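Side-chain contacts in SCARECROW-LIKE protein 7 (Oryza sativa Japonica Group, PDB 5HYZ), which probably acts as a GRAS-family transcription factor in plant development and abiotic stress resistance, binding DNA through its GRAS domain: residues Y261-S264 / L265-L269; R307-S311 / S312-T316; S329-A332 / R333-A336. All blocks are in the same frame, centred on the assembly; numbering follows the deposited sequence.

The three contacts follow one another along the GRAS domain, each confined to a single helix or helix start. Contact 1 lies in the second half of helix 251-272, within the predicted PFYRE region, and packs against helices 39-57 and 278-296. Contacts 2 and 3, both in the predicted SAW region, form the N-terminal ends of helices 311-320 and 332-339. The centres lie about 20 (1 and 2), 25 (1 and 3) and 23 Å (2 and 3) apart; nearest atoms of contacts 1 and 2 come within about 4 Å without touching. All three have side chains against strands of the mixed sheet in this Rossmann-like domain. Contact 3 also meets the homodimer's second subunit.

Contact 1: Y261-S264 / L265-L269; sequences YYRS and LFESL
Leu265 begins the second half of one continuous alpha-helical stretch in helix 251-272, and its side chain runs back to the two tyrosines one turn earlier. With CG anti to the carbonyl carbon (chi1 -74°), its CD1 lies 3.7 Å from Tyr261 CE2. The same methyl is also 3.7 Å from Tyr262 CE1, and Leu265 CG sits over one face of the Tyr261 ring. Leucine suits this buried place because it is apolar and long enough for its CD1 to meet both rings. Tyr261 packs on strand 366-374, Tyr262 on helices 278-296 and 39-57.

Phe266 follows. Its N donates to Tyr262 O at 2.8 Å, and that same oxygen lies at the edge of the phenylalanine ring, near its plane. Phe266 CE1 approaches the Tyr262 ring obliquely, and the phenylalanine also packs on Leu43 and Tyr46 of helix 39-57.

Glu267 lies on the more exposed side, alongside Arg263 and pointing the same way. The salt bridge between Arg263 NE and Glu267 OE2 (3.4 Å) is purely electrostatic: the oxygen stands well out of the guanidinium plane, and no N-H points at it. The other oxygen, OE1, accepts from Trp363 NE1, which gives the carboxylate a second, directed hold.

Ser268 is small enough for a buried site; its OG is hydrogen-bonded to Tyr89 OH and also turns back to its own helix. Ser268 OG donates to Leu265 O at 2.8 Å, arriving from the same face of the carbonyl plane as Leu269 N.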
loop_
_atom_site.group_PDB
_atom_site.type_symbol
_atom_site.label_atom_id
_atom_site.label_comp_id
_atom_site.label_asym_id
_atom_site.label_seq_id
_atom_site.Cartn_x
_atom_site.Cartn_y
_atom_site.Cartn_z
ATOM N N TYR A 261 -19.797 -16.376 3.190
ATOM C CA TYR A 261 -18.752 -15.454 3.647
ATOM C C TYR A 261 -17.319 -15.935 3.294
ATOM O O TYR A 261 -16.488 -15.227 2.664
ATOM C CB TYR A 261 -18.927 -15.269 5.149
ATOM C CG TYR A 261 -17.844 -14.482 5.834
ATOM C CD1 TYR A 261 -17.727 -13.080 5.703
ATOM C CD2 TYR A 261 -16.959 -15.127 6.636
ATOM C CE1 TYR A 261 -16.683 -12.412 6.358
ATOM C CE2 TYR A 261 -15.961 -14.455 7.298
ATOM C CZ TYR A 261 -15.829 -13.122 7.149
ATOM O OH TYR A 261 -14.771 -12.609 7.874
ATOM N N TYR A 262 -17.010 -17.169 3.690
ATOM C CA TYR A 262 -15.673 -17.684 3.414
ATOM C C TYR A 262 -15.454 -17.925 1.913
ATOM O O TYR A 262 -14.329 -17.842 1.438
ATOM C CB TYR A 262 -15.414 -18.958 4.264
ATOM C CG TYR A 262 -15.006 -18.546 5.666
ATOM C CD1 TYR A 262 -13.752 -17.980 5.901
ATOM C CD2 TYR A 262 -15.909 -18.631 6.736
ATOM C CE1 TYR A 262 -13.411 -17.526 7.161
ATOM C CE2 TYR A 262 -15.565 -18.222 7.979
ATOM C CZ TYR A 262 -14.299 -17.648 8.181
ATOM O OH TYR A 262 -13.946 -17.180 9.413
ATOM N N ARG A 263 -16.512 -18.195 1.154
ATOM C CA ARG A 263 -16.333 -18.299 -0.305
ATOM C C ARG A 263 -15.760 -16.994 -0.860
ATOM O O ARG A 263 -14.778 -17.000 -1.607
ATOM C CB ARG A 263 -17.658 -18.615 -1.016
ATOM C CG ARG A 263 -17.442 -18.932 -2.505
ATOM C CD ARG A 263 -18.712 -18.924 -3.342
ATOM N NE ARG A 263 -19.271 -17.581 -3.483
ATOM C CZ ARG A 263 -20.384 -17.291 -4.162
ATOM N NH1 ARG A 263 -21.080 -18.250 -4.790
ATOM N NH2 ARG A 263 -20.804 -16.029 -4.213
ATOM N N SER A 264 -16.337 -15.867 -0.436
ATOM C CA SER A 264 -15.768 -14.570 -0.872
ATOM C C SER A 264 -14.318 -14.380 -0.421
ATOM O O SER A 264 -13.465 -13.986 -1.250
ATOM C CB SER A 264 -16.636 -13.395 -0.364
ATOM O OG SER A 264 -17.971 -13.615 -0.741
ATOM N N LEU A 265 -14.009 -14.652 0.861
ATOM C CA LEU A 265 -12.615 -14.544 1.321
ATOM C C LEU A 265 -11.630 -15.425 0.511
ATOM O O LEU A 265 -10.513 -14.989 0.115
ATOM C CB LEU A 265 -12.454 -14.931 2.798
ATOM C CG LEU A 265 -12.988 -13.897 3.793
ATOM C CD1 LEU A 265 -12.951 -14.474 5.188
ATOM C CD2 LEU A 265 -12.129 -12.620 3.682
ATOM N N PHE A 266 -12.023 -16.686 0.306
ATOM C CA PHE A 266 -11.162 -17.628 -0.442
ATOM C C PHE A 266 -10.933 -17.144 -1.861
ATOM O O PHE A 266 -9.802 -17.245 -2.363
ATOM C CB PHE A 266 -11.768 -19.056 -0.449
ATOM C CG PHE A 266 -11.397 -19.864 0.783
ATOM C CD1 PHE A 266 -11.789 -19.448 2.053
ATOM C CD2 PHE A 266 -10.664 -21.042 0.669
ATOM C CE1 PHE A 266 -11.443 -20.174 3.185
ATOM C CE2 PHE A 266 -10.317 -21.782 1.786
ATOM C CZ PHE A 266 -10.706 -21.367 3.041
ATOM N N GLU A 267 -11.989 -16.645 -2.509
ATOM C CA GLU A 267 -11.850 -16.101 -3.859
ATOM C C GLU A 267 -10.899 -14.883 -3.911
ATOM O O GLU A 267 -10.057 -14.761 -4.827
ATOM C CB GLU A 267 -13.191 -15.722 -4.431
ATOM C CG GLU A 267 -14.044 -16.896 -4.853
ATOM C CD GLU A 267 -15.438 -16.481 -5.309
ATOM O OE1 GLU A 267 -15.599 -15.271 -5.643
ATOM O OE2 GLU A 267 -16.376 -17.345 -5.333
ATOM N N SER A 268 -11.009 -13.995 -2.922
ATOM C CA SER A 268 -10.081 -12.835 -2.903
ATOM C C SER A 268 -8.618 -13.269 -2.674
ATOM O O SER A 268 -7.687 -12.634 -3.159
ATOM C CB SER A 268 -10.541 -11.827 -1.852
ATOM O OG SER A 268 -10.249 -12.262 -0.553
ATOM N N LEU A 269 -8.398 -14.366 -1.961
ATOM C CA LEU A 269 -7.025 -14.872 -1.873
ATOM C C LEU A 269 -6.553 -15.412 -3.217
ATOM O O LEU A 269 -5.367 -15.309 -3.544
ATOM C CB LEU A 269 -6.898 -15.986 -0.822
ATOM C CG LEU A 269 -6.969 -15.608 0.658
ATOM C CD1 LEU A 269 -6.467 -16.763 1.534
ATOM C CD2 LEU A 269 -6.179 -14.348 0.919
#

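Contact 2: R307-S311 / S312-T316; sequences RMAGS and SEWQT
Ala309 and Trp314 meet where an extended loop turns into helix 311-320, with Gly310 at the N-cap. The indole lies across the alanine methyl in a CH-pi contact: Ala309 CB stands 3.9 Å from the centroid of the five-membered ring of Trp314, 28° off its normal, displaced toward the rim on the pyrrole nitrogen's side. Trp314 CG is anti to the carbonyl carbon (chi1 -74°), which swings the indole back beside the preceding loop, while beyond the contact the ring packs on Leu239 and Glu241 of strand 236-242. A methyl is a fitting partner here, since it is apolar and small enough to come close to both the indole face and the glutamate chain.

Glu313 meets that methyl too. Its extended chain, with CG anti to the backbone N, runs past the alanine, and Glu313 CD comes to 3.6 Å from Ala309 CB. The methyl thus touches both the indole and the carboxylate stem. The carboxylate itself is held by polar partners: OE2 accepts from Asn247 ND2, and OE1 accepts from a water that accepts from Gly310 N, so the loop backbone and the glutamate are bridged. Asn247 OD1 is also hydrogen-bonded to Arg307 NH1.

The first i to i+4 bonds of the helix follow. Trp314 N donates to Gly310 O at 3.1 Å, nearly straight (168°), and Gln315 N donates to Ser311 O at 2.9 Å. Ser311 N is hydrogen-bonded to Glu243 OE2, an acidic partner probably favoured at a helix N-terminus. At the indole edge, in its plane, a second water accepts from both Trp314 NE1 (3.1 Å) and Ala309 N.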
loop_
_atom_site.group_PDB
_atom_site.type_symbol
_atom_site.label_atom_id
_atom_site.label_comp_id
_atom_site.label_asym_id
_atom_site.label_seq_id
_atom_site.Cartn_x
_atom_site.Cartn_y
_atom_site.Cartn_z
ATOM N N ARG A 307 -17.616 -16.314 17.924
ATOM C CA ARG A 307 -18.870 -16.032 17.186
ATOM C C ARG A 307 -18.622 -14.776 16.406
ATOM O O ARG A 307 -17.671 -14.069 16.715
ATOM C CB ARG A 307 -20.040 -15.841 18.145
ATOM C CG ARG A 307 -20.505 -17.166 18.803
ATOM C CD ARG A 307 -20.899 -16.868 20.224
ATOM N NE ARG A 307 -21.297 -18.090 20.955
ATOM C CZ ARG A 307 -22.532 -18.586 20.993
ATOM N NH1 ARG A 307 -23.519 -17.964 20.385
ATOM N NH2 ARG A 307 -22.793 -19.701 21.675
HETATM N N MSE A 308 -19.400 -14.514 15.358
HETATM C CA MSE A 308 -19.294 -13.227 14.646
HETATM C C MSE A 308 -20.749 -12.778 14.451
HETATM O O MSE A 308 -21.646 -13.613 14.524
HETATM C CB MSE A 308 -18.544 -13.383 13.263
HETATM C CG MSE A 308 -17.045 -13.601 13.558
HETATM C CE MSE A 308 -14.114 -14.291 12.666
ATOM N N ALA A 309 -20.971 -11.482 14.194
ATOM C CA ALA A 309 -22.318 -11.002 14.063
ATOM C C ALA A 309 -22.420 -10.079 12.862
ATOM O O ALA A 309 -21.444 -9.434 12.486
ATOM C CB ALA A 309 -22.744 -10.274 15.331
ATOM N N GLY A 310 -23.601 -9.986 12.264
ATOM C CA GLY A 310 -23.800 -9.008 11.207
ATOM C C GLY A 310 -24.033 -7.575 11.744
ATOM O O GLY A 310 -24.275 -7.367 12.921
ATOM N N SER A 311 -24.029 -6.597 10.840
ATOM C CA SER A 311 -24.051 -5.182 11.245
ATOM C C SER A 311 -25.339 -4.830 12.023
ATOM O O SER A 311 -25.273 -4.082 12.991
ATOM C CB SER A 311 -23.839 -4.288 9.988
ATOM O OG SER A 311 -24.969 -4.462 9.066
ATOM N N SER A 312 -26.501 -5.410 11.663
ATOM C CA SER A 312 -27.742 -5.106 12.421
ATOM C C SER A 312 -27.663 -5.545 13.864
ATOM O O SER A 312 -28.163 -4.879 14.766
ATOM C CB SER A 312 -28.986 -5.797 11.800
ATOM O OG SER A 312 -29.185 -5.357 10.514
ATOM N N GLU A 313 -27.052 -6.705 14.099
ATOM C CA GLU A 313 -26.867 -7.188 15.466
ATOM C C GLU A 313 -25.929 -6.307 16.264
ATOM O O GLU A 313 -26.165 -5.987 17.447
ATOM C CB GLU A 313 -26.322 -8.624 15.429
ATOM C CG GLU A 313 -26.093 -9.192 16.849
ATOM C CD GLU A 313 -25.965 -10.740 16.843
ATOM O OE1 GLU A 313 -26.234 -11.398 15.772
ATOM O OE2 GLU A 313 -25.592 -11.285 17.920
ATOM N N TRP A 314 -24.834 -5.901 15.620
ATOM C CA TRP A 314 -23.944 -4.953 16.279
ATOM C C TRP A 314 -24.643 -3.648 16.612
ATOM O O TRP A 314 -24.434 -3.075 17.680
ATOM C CB TRP A 314 -22.695 -4.681 15.401
ATOM C CG TRP A 314 -21.755 -5.849 15.421
ATOM C CD1 TRP A 314 -21.415 -6.647 14.367
ATOM C CD2 TRP A 314 -20.966 -6.305 16.552
ATOM N NE1 TRP A 314 -20.480 -7.611 14.791
ATOM C CE2 TRP A 314 -20.212 -7.425 16.110
ATOM C CE3 TRP A 314 -20.902 -5.928 17.909
ATOM C CZ2 TRP A 314 -19.362 -8.154 16.974
ATOM C CZ3 TRP A 314 -20.072 -6.648 18.760
ATOM C CH2 TRP A 314 -19.309 -7.737 18.285
ATOM N N GLN A 315 -25.482 -3.150 15.694
ATOM C CA GLN A 315 -26.162 -1.895 15.970
ATOM C C GLN A 315 -27.056 -2.104 17.203
ATOM O O GLN A 315 -27.096 -1.250 18.089
ATOM C CB GLN A 315 -26.992 -1.452 14.769
ATOM C CG GLN A 315 -27.932 -0.301 15.146
ATOM C CD GLN A 315 -28.956 0.020 14.067
ATOM O OE1 GLN A 315 -29.184 -0.759 13.131
ATOM N NE2 GLN A 315 -29.592 1.178 14.206
ATOM N N THR A 316 -27.745 -3.239 17.260
ATOM C CA THR A 316 -28.644 -3.483 18.419
ATOM C C THR A 316 -27.830 -3.433 19.710
ATOM O O THR A 316 -28.221 -2.813 20.707
ATOM C CB THR A 316 -29.350 -4.808 18.301
ATOM O OG1 THR A 316 -30.225 -4.756 17.165
ATOM C CG2 THR A 316 -30.241 -5.110 19.580
HETATM O O HOH W 1 -18.683 -9.785 13.591
HETATM O O HOH W 2 -25.994 -11.247 13.335
#

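Contact 3: S329-A332 / R333-A336; sequences SNYA and RSQA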
loop_
_atom_site.group_PDB
_atom_site.type_symbol
_atom_site.label_atom_id
_atom_site.label_comp_id
_atom_site.label_asym_id
_atom_site.label_seq_id
_atom_site.Cartn_x
_atom_site.Cartn_y
_atom_site.Cartn_z
ATOM N N SER A 329 -17.350 10.181 7.449
ATOM C CA SER A 329 -16.859 11.329 6.736
ATOM C C SER A 329 -17.391 11.300 5.360
ATOM O O SER A 329 -17.468 10.237 4.676
ATOM C CB SER A 329 -15.329 11.298 6.676
ATOM O OG SER A 329 -14.812 12.252 5.803
ATOM N N ASN A 330 -17.611 12.516 4.930
ATOM C CA ASN A 330 -17.825 12.802 3.552
ATOM C C ASN A 330 -16.733 12.283 2.631
ATOM O O ASN A 330 -16.996 12.149 1.431
ATOM C CB ASN A 330 -17.925 14.331 3.409
ATOM C CG ASN A 330 -19.069 14.912 4.241
ATOM O OD1 ASN A 330 -19.888 14.168 4.760
ATOM N ND2 ASN A 330 -19.108 16.248 4.385
ATOM N N TYR A 331 -15.503 12.136 3.187
ATOM C CA TYR A 331 -14.331 11.653 2.490
ATOM C C TYR A 331 -13.919 10.221 2.870
ATOM O O TYR A 331 -12.772 9.835 2.676
ATOM C CB TYR A 331 -13.153 12.595 2.761
ATOM C CG TYR A 331 -13.543 14.041 2.513
ATOM C CD1 TYR A 331 -13.960 14.464 1.246
ATOM C CD2 TYR A 331 -13.555 14.945 3.536
ATOM C CE1 TYR A 331 -14.387 15.794 1.017
ATOM C CE2 TYR A 331 -13.957 16.279 3.314
ATOM C CZ TYR A 331 -14.373 16.690 2.058
ATOM O OH TYR A 331 -14.785 18.007 1.793
ATOM N N ALA A 332 -14.860 9.428 3.392
ATOM C CA ALA A 332 -14.561 8.024 3.694
ATOM C C ALA A 332 -14.730 7.172 2.471
ATOM O O ALA A 332 -13.949 6.244 2.256
ATOM C CB ALA A 332 -15.462 7.509 4.835
ATOM N N ARG A 333 -15.715 7.466 1.632
ATOM C CA ARG A 333 -15.800 6.661 0.440
ATOM C C ARG A 333 -14.634 6.986 -0.501
ATOM O O ARG A 333 -14.085 6.070 -1.133
ATOM C CB ARG A 333 -17.148 6.831 -0.277
ATOM C CG ARG A 333 -17.209 5.980 -1.536
ATOM C CD ARG A 333 -18.544 6.090 -2.260
ATOM N NE ARG A 333 -19.584 5.320 -1.589
ATOM C CZ ARG A 333 -19.885 4.068 -1.907
ATOM N NH1 ARG A 333 -19.199 3.445 -2.871
ATOM N NH2 ARG A 333 -20.855 3.441 -1.259
ATOM N N SER A 334 -14.259 8.269 -0.632
ATOM C CA SER A 334 -13.150 8.587 -1.506
ATOM C C SER A 334 -11.870 7.957 -0.924
ATOM O O SER A 334 -11.037 7.451 -1.670
ATOM C CB SER A 334 -12.957 10.116 -1.679
ATOM O OG SER A 334 -13.007 10.774 -0.413
ATOM N N GLN A 335 -11.674 8.031 0.369
ATOM C CA GLN A 335 -10.428 7.455 0.917
ATOM C C GLN A 335 -10.350 5.949 0.657
ATOM O O GLN A 335 -9.297 5.360 0.338
ATOM C CB GLN A 335 -10.331 7.694 2.394
ATOM C CG GLN A 335 -9.132 7.037 2.975
ATOM C CD GLN A 335 -9.037 7.316 4.427
ATOM O OE1 GLN A 335 -8.070 7.936 4.873
ATOM N NE2 GLN A 335 -10.052 6.841 5.209
ATOM N N ALA A 336 -11.499 5.314 0.780
ATOM C CA ALA A 336 -11.535 3.877 0.471
ATOM C C ALA A 336 -11.363 3.552 -1.007
ATOM O O ALA A 336 -10.678 2.594 -1.341
ATOM C CB ALA A 336 -12.855 3.262 1.038
HETATM O O HOH W 3 -18.022 9.315 2.223
HETATM O O HOH W 4 -16.578 10.520 -0.707
HETATM O O HOH W 5 -11.969 5.160 4.118
#
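Tyr331 and Ser334 meet one turn apart, with the serine hydroxyl folded back toward the tyrosine backbone. Ser334 OG sits between its own backbone N and carbonyl carbon (chi1 47°), a rotamer that brings it to 3.2 Å from Tyr331 O and 3.7 Å from Tyr331 CB. It also lies at the edge of the Tyr331 ring, near the ring plane. That hydroxyl is hydrogen-bonded to Gln129 OE1 of the second subunit; serine suits the place because a compact hydroxyl can lie against Tyr331 and still bond across the subunit interface. Tyr331 has Asn330 CB over the centre of one ring face, and its OH is hydrogen-bonded to Lys138 NZ of the second subunit.

These residues form the N-terminal start of helix 332-339, with Tyr331 at the N-cap. Just before it, Ser329 makes an ST turn: its OG accepts from Tyr331 N at 2.7 Å and is also hydrogen-bonded to Glu103 OE2 of helix 89-104.

Two waters bridge i to i+4 pairs at the start of the helix, where no direct bond is formed. One donates to Ser329 O and accepts from Arg333 N; another donates to Asn330 O and accepts, weakly, from Ser334 N. Direct bonding then takes over, although Gln335 N reaches Tyr331 O (3.1 Å) from above the carbonyl plane, 50° out of it.

Gln335 and Arg333 both carry CG anti to the backbone N. Gln335 CB lies 3.3 Å from Tyr331 O, and the extended glutamine chain carries NE2 out to a water shared with Ala332 O. The arginine instead bends at chi3 (-76°), and its NH2 forms a salt bridge with Glu353 OE2.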